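Local coordinates for protein excinuclease ABC, subunit A. (Deinococcus radiodurans, PDB 2VF7) that probably recognises damaged DNA in nucleotide excision repair, as a zinc-containing UvrA-family ATPase that binds ADP at two sites, at residues R709-L722 with E735-R747. The protein carries 1 engineered substitution. Numbering follows the deposited sequence.
Sequences RALDTLREVGLGYL and EAQRIKLATELRR. Engineered in segment 735-747: R746 (natural residue Gln).
This contact lies in the ABC ATPase region, where helix 733-743, which begins within the LSGGE signature sequence (residues 731-735), packs against helix 705-716 and the turn after it. T713 and A742 meet where the backbones come nearest, CA atoms 5.1 Å apart. T713 OG1, set between its backbone N and carbonyl carbon (chi1 56°), hydrogen-bonds back to A710 O, while T713 CG2 rests on R746 CG at 3.7 Å. R746 is an engineered residue; R709 CD lies over one face of its guanidinium. L714 CD2 touches A742 CB. V717 CG1 leans on R738 CB at 3.8 Å.

Helix 705-716 ends in a Schellman motif at G718, and a type I beta turn runs from L719 to L722. In the conformer described, L719 CD2 stands over the centre of the R738 guanidinium, 3.5 Å from R738 CZ, V717 O lies at its edge, and R738 NE hydrogen-bonds to G734 O. Y721 OH donates to E735 OE2 at 2.7 Å, on the anti side of a carboxylate turned 59° from the ring. E735 OE1 accepts a hydrogen bond from S732 N, so both carboxylate oxygens are held.

Y721 and L722 touch a bound ADP, and the Y721 side chain lies near G46, which binds the same ADP. The packing ties the start of the signature helix to residues lining a nucleotide pocket, consistent with the composite ATP sites of ABC ATPases.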
loop_
_atom_site.group_PDB
_atom_site.type_symbol
_atom_site.label_atom_id
_atom_site.label_comp_id
_atom_site.label_asym_id
_atom_site.label_seq_id
_atom_site.Cartn_x
_atom_site.Cartn_y
_atom_site.Cartn_z
ATOM N N ARG A 709 16.004 28.293 -34.981
ATOM C CA ARG A 709 17.388 27.916 -34.721
ATOM C C ARG A 709 17.595 27.068 -33.462
ATOM O O ARG A 709 18.450 26.186 -33.439
ATOM C CB ARG A 709 18.277 29.153 -34.704
ATOM C CG ARG A 709 18.576 29.689 -36.115
ATOM C CD ARG A 709 19.845 30.508 -36.133
ATOM N NE ARG A 709 19.706 31.718 -36.951
ATOM C CZ ARG A 709 19.343 32.907 -36.450
ATOM N NH1 ARG A 709 19.085 33.073 -35.112
ATOM N NH2 ARG A 709 19.243 33.940 -37.289
ATOM N N ALA A 710 16.823 27.351 -32.418
ATOM C CA ALA A 710 16.801 26.536 -31.206
ATOM C C ALA A 710 16.330 25.106 -31.542
ATOM O O ALA A 710 16.991 24.131 -31.191
ATOM C CB ALA A 710 15.911 27.191 -30.140
ATOM N N LEU A 711 15.211 25.016 -32.253
ATOM C CA LEU A 711 14.645 23.772 -32.769
ATOM C C LEU A 711 15.572 23.006 -33.689
ATOM O O LEU A 711 15.465 21.776 -33.789
ATOM C CB LEU A 711 13.373 24.076 -33.556
ATOM C CG LEU A 711 12.199 24.777 -32.881
ATOM C CD1 LEU A 711 11.125 25.053 -33.927
ATOM C CD2 LEU A 711 11.627 23.953 -31.738
ATOM N N ASP A 712 16.458 23.728 -34.380
ATOM C CA ASP A 712 17.403 23.114 -35.318
ATOM C C ASP A 712 18.469 22.269 -34.604
ATOM O O ASP A 712 18.778 21.156 -35.052
ATOM C CB ASP A 712 18.058 24.193 -36.209
ATOM C CG ASP A 712 18.686 23.619 -37.476
ATOM O OD1 ASP A 712 17.972 22.967 -38.272
ATOM O OD2 ASP A 712 19.905 23.831 -37.682
ATOM N N THR A 713 19.037 22.803 -33.516
ATOM C CA THR A 713 19.987 22.061 -32.659
ATOM C C THR A 713 19.336 20.849 -31.960
ATOM O O THR A 713 19.967 19.823 -31.771
ATOM C CB THR A 713 20.651 22.958 -31.571
ATOM O OG1 THR A 713 19.634 23.592 -30.766
ATOM C CG2 THR A 713 21.527 24.000 -32.199
ATOM N N LEU A 714 18.074 20.974 -31.585
ATOM C CA LEU A 714 17.340 19.839 -31.027
ATOM C C LEU A 714 17.091 18.764 -32.053
ATOM O O LEU A 714 16.964 17.596 -31.719
ATOM C CB LEU A 714 16.020 20.297 -30.454
ATOM C CG LEU A 714 16.135 21.115 -29.183
ATOM C CD1 LEU A 714 14.782 21.743 -28.906
ATOM C CD2 LEU A 714 16.594 20.228 -28.000
ATOM N N ARG A 715 17.029 19.162 -33.314
ATOM C CA ARG A 715 16.725 18.228 -34.388
ATOM C C ARG A 715 17.987 17.508 -34.801
ATOM O O ARG A 715 17.998 16.281 -34.892
ATOM C CB ARG A 715 16.071 18.955 -35.559
ATOM C CG ARG A 715 15.033 18.137 -36.281
ATOM C CD ARG A 715 14.287 18.967 -37.331
ATOM N NE ARG A 715 14.000 18.184 -38.532
ATOM C CZ ARG A 715 14.879 17.952 -39.507
ATOM N NH1 ARG A 715 16.110 18.440 -39.434
ATOM N NH2 ARG A 715 14.530 17.227 -40.561
ATOM N N GLU A 716 19.053 18.285 -35.011
ATOM C CA GLU A 716 20.403 17.781 -35.291
ATOM C C GLU A 716 20.914 16.740 -34.282
ATOM O O GLU A 716 21.733 15.872 -34.619
ATOM C CB GLU A 716 21.399 18.951 -35.338
ATOM C CG GLU A 716 21.485 19.666 -36.679
ATOM C CD GLU A 716 22.305 20.957 -36.625
ATOM O OE1 GLU A 716 21.938 21.885 -35.866
ATOM O OE2 GLU A 716 23.316 21.050 -37.365
ATOM N N VAL A 717 20.450 16.841 -33.045
ATOM C CA VAL A 717 21.007 16.056 -31.946
ATOM C C VAL A 717 20.166 14.768 -31.699
ATOM O O VAL A 717 20.517 13.913 -30.873
ATOM C CB VAL A 717 21.237 16.983 -30.690
ATOM C CG1 VAL A 717 20.130 16.860 -29.638
ATOM C CG2 VAL A 717 22.607 16.772 -30.105
ATOM N N GLY A 718 19.064 14.649 -32.449
ATOM C CA GLY A 718 18.284 13.414 -32.552
ATOM C C GLY A 718 16.907 13.402 -31.904
ATOM O O GLY A 718 16.275 12.343 -31.838
ATOM N N LEU A 719 16.430 14.561 -31.453
ATOM C CA LEU A 719 15.221 14.638 -30.648
ATOM C C LEU A 719 13.966 15.135 -31.392
ATOM O O LEU A 719 13.092 15.705 -30.790
ATOM C CB LEU A 719 15.457 15.518 -29.414
ATOM C CG LEU A 719 16.587 15.167 -28.438
ATOM C CD1 LEU A 719 16.580 16.153 -27.328
ATOM C CD2 LEU A 719 16.424 13.771 -27.885
ATOM N N GLY A 720 13.864 14.877 -32.682
ATOM C CA GLY A 720 12.755 15.372 -33.458
ATOM C C GLY A 720 11.410 14.821 -33.027
ATOM O O GLY A 720 10.379 15.401 -33.339
ATOM N N TYR A 721 11.428 13.702 -32.306
ATOM C CA TYR A 721 10.199 13.013 -31.924
ATOM C C TYR A 721 9.558 13.621 -30.680
ATOM O O TYR A 721 8.387 13.375 -30.403
ATOM C CB TYR A 721 10.449 11.491 -31.769
ATOM C CG TYR A 721 11.438 11.103 -30.684
ATOM C CD1 TYR A 721 11.004 10.763 -29.406
ATOM C CD2 TYR A 721 12.806 11.084 -30.940
ATOM C CE1 TYR A 721 11.901 10.414 -28.417
ATOM C CE2 TYR A 721 13.707 10.756 -29.959
ATOM C CZ TYR A 721 13.255 10.416 -28.702
ATOM O OH TYR A 721 14.169 10.075 -27.732
ATOM N N LEU A 722 10.322 14.425 -29.940
ATOM C CA LEU A 722 9.826 15.008 -28.711
ATOM C C LEU A 722 8.877 16.177 -28.973
ATOM O O LEU A 722 9.007 16.842 -29.995
ATOM C CB LEU A 722 10.993 15.440 -27.815
ATOM C CG LEU A 722 11.882 14.327 -27.267
ATOM C CD1 LEU A 722 12.947 14.904 -26.391
ATOM C CD2 LEU A 722 11.059 13.329 -26.472
ATOM N N GLU A 735 17.769 11.641 -23.141
ATOM C CA GLU A 735 16.925 12.685 -23.738
ATOM C C GLU A 735 17.196 14.013 -23.074
ATOM O O GLU A 735 17.332 15.007 -23.760
ATOM C CB GLU A 735 15.437 12.346 -23.634
ATOM C CG GLU A 735 14.994 11.344 -24.679
ATOM C CD GLU A 735 13.641 10.665 -24.419
ATOM O OE1 GLU A 735 12.935 10.945 -23.430
ATOM O OE2 GLU A 735 13.268 9.823 -25.252
ATOM N N ALA A 736 17.300 14.027 -21.741
ATOM C CA ALA A 736 17.622 15.269 -21.010
ATOM C C ALA A 736 19.044 15.772 -21.230
ATOM O O ALA A 736 19.276 16.989 -21.280
ATOM C CB ALA A 736 17.356 15.108 -19.537
ATOM N N GLN A 737 19.997 14.850 -21.326
ATOM C CA GLN A 737 21.394 15.207 -21.602
ATOM C C GLN A 737 21.537 15.932 -22.949
ATOM O O GLN A 737 22.203 16.964 -23.041
ATOM C CB GLN A 737 22.302 13.966 -21.564
ATOM C CG GLN A 737 23.799 14.298 -21.720
ATOM C CD GLN A 737 24.751 13.267 -21.092
ATOM O OE1 GLN A 737 24.334 12.179 -20.670
ATOM N NE2 GLN A 737 26.041 13.631 -21.006
ATOM N N ARG A 738 20.898 15.381 -23.979
ATOM C CA ARG A 738 20.932 15.936 -25.327
ATOM C C ARG A 738 20.198 17.275 -25.469
ATOM O O ARG A 738 20.544 18.053 -26.326
ATOM C CB ARG A 738 20.395 14.916 -26.336
ATOM C CG ARG A 738 21.308 13.717 -26.579
ATOM C CD ARG A 738 20.714 12.765 -27.599
ATOM N NE ARG A 738 19.729 11.838 -27.021
ATOM C CZ ARG A 738 18.801 11.173 -27.723
ATOM N NH1 ARG A 738 18.695 11.333 -29.047
ATOM N NH2 ARG A 738 17.975 10.332 -27.107
ATOM N N ILE A 739 19.186 17.532 -24.646
ATOM C CA ILE A 739 18.490 18.834 -24.628
ATOM C C ILE A 739 19.438 19.924 -24.096
ATOM O O ILE A 739 19.512 21.026 -24.653
ATOM C CB ILE A 739 17.185 18.781 -23.768
ATOM C CG1 ILE A 739 16.259 17.651 -24.235
ATOM C CG2 ILE A 739 16.434 20.105 -23.764
ATOM C CD1 ILE A 739 14.935 17.585 -23.480
ATOM N N LYS A 740 20.166 19.588 -23.027
ATOM C CA LYS A 740 21.117 20.493 -22.383
ATOM C C LYS A 740 22.261 20.810 -23.313
ATOM O O LYS A 740 22.747 21.938 -23.346
ATOM C CB LYS A 740 21.698 19.859 -21.121
ATOM C CG LYS A 740 20.744 19.748 -19.940
ATOM C CD LYS A 740 21.332 18.759 -18.968
ATOM C CE LYS A 740 20.317 18.272 -17.997
ATOM N NZ LYS A 740 20.380 19.054 -16.749
ATOM N N LEU A 741 22.706 19.789 -24.043
ATOM C CA LEU A 741 23.744 19.923 -25.054
ATOM C C LEU A 741 23.323 20.855 -26.179
ATOM O O LEU A 741 24.108 21.704 -26.584
ATOM C CB LEU A 741 24.102 18.555 -25.628
ATOM C CG LEU A 741 25.330 18.383 -26.524
ATOM C CD1 LEU A 741 26.570 19.020 -25.899
ATOM C CD2 LEU A 741 25.574 16.895 -26.826
ATOM N N ALA A 742 22.099 20.690 -26.681
ATOM C CA ALA A 742 21.607 21.483 -27.807
ATOM C C ALA A 742 21.462 22.949 -27.428
ATOM O O ALA A 742 21.726 23.843 -28.242
ATOM C CB ALA A 742 20.301 20.928 -28.334
ATOM N N THR A 743 21.064 23.180 -26.176
ATOM C CA THR A 743 20.983 24.522 -25.602
ATOM C C THR A 743 22.356 25.191 -25.626
ATOM O O THR A 743 22.455 26.402 -25.820
ATOM C CB THR A 743 20.412 24.491 -24.166
ATOM O OG1 THR A 743 19.237 23.672 -24.138
ATOM C CG2 THR A 743 20.037 25.881 -23.693
ATOM N N GLU A 744 23.406 24.393 -25.451
ATOM C CA GLU A 744 24.797 24.886 -25.491
ATOM C C GLU A 744 25.509 24.747 -26.844
ATOM O O GLU A 744 26.675 25.120 -26.961
ATOM C CB GLU A 744 25.638 24.186 -24.417
ATOM C CG GLU A 744 25.309 24.590 -23.003
ATOM C CD GLU A 744 25.493 26.064 -22.781
ATOM O OE1 GLU A 744 26.470 26.644 -23.320
ATOM O OE2 GLU A 744 24.658 26.650 -22.067
ATOM N N LEU A 745 24.827 24.216 -27.857
ATOM C CA LEU A 745 25.469 23.945 -29.149
ATOM C C LEU A 745 25.661 25.188 -30.028
ATOM O O LEU A 745 26.749 25.404 -30.558
ATOM C CB LEU A 745 24.710 22.865 -29.917
ATOM C CG LEU A 745 25.523 21.634 -30.330
ATOM C CD1 LEU A 745 26.216 21.017 -29.120
ATOM C CD2 LEU A 745 24.653 20.586 -31.032
ATOM N N ARG A 746 24.614 25.995 -30.193
ATOM C CA ARG A 746 24.727 27.235 -30.988
ATOM C C ARG A 746 25.319 28.452 -30.247
ATOM O O ARG A 746 25.760 29.412 -30.893
ATOM C CB ARG A 746 23.390 27.597 -31.665
ATOM C CG ARG A 746 23.289 27.127 -33.119
ATOM C CD ARG A 746 22.073 27.692 -33.868
ATOM N NE ARG A 746 22.061 29.164 -33.944
ATOM C CZ ARG A 746 22.876 29.910 -34.695
ATOM N NH1 ARG A 746 23.817 29.350 -35.449
ATOM N NH2 ARG A 746 22.756 31.233 -34.681
ATOM N N ARG A 747 25.342 28.410 -28.910
ATOM C CA ARG A 747 25.992 29.467 -28.111
ATOM C C ARG A 747 27.509 29.442 -28.310
ATOM O O ARG A 747 28.180 30.463 -28.113
ATOM C CB ARG A 747 25.689 29.352 -26.605
ATOM C CG ARG A 747 24.253 29.026 -26.200
ATOM C CD ARG A 747 24.152 28.864 -24.672
ATOM N NE ARG A 747 23.353 29.919 -24.044
ATOM C CZ ARG A 747 23.800 31.133 -23.705
ATOM N NH1 ARG A 747 25.069 31.478 -23.909
ATOM N NH2 ARG A 747 22.964 32.009 -23.151
#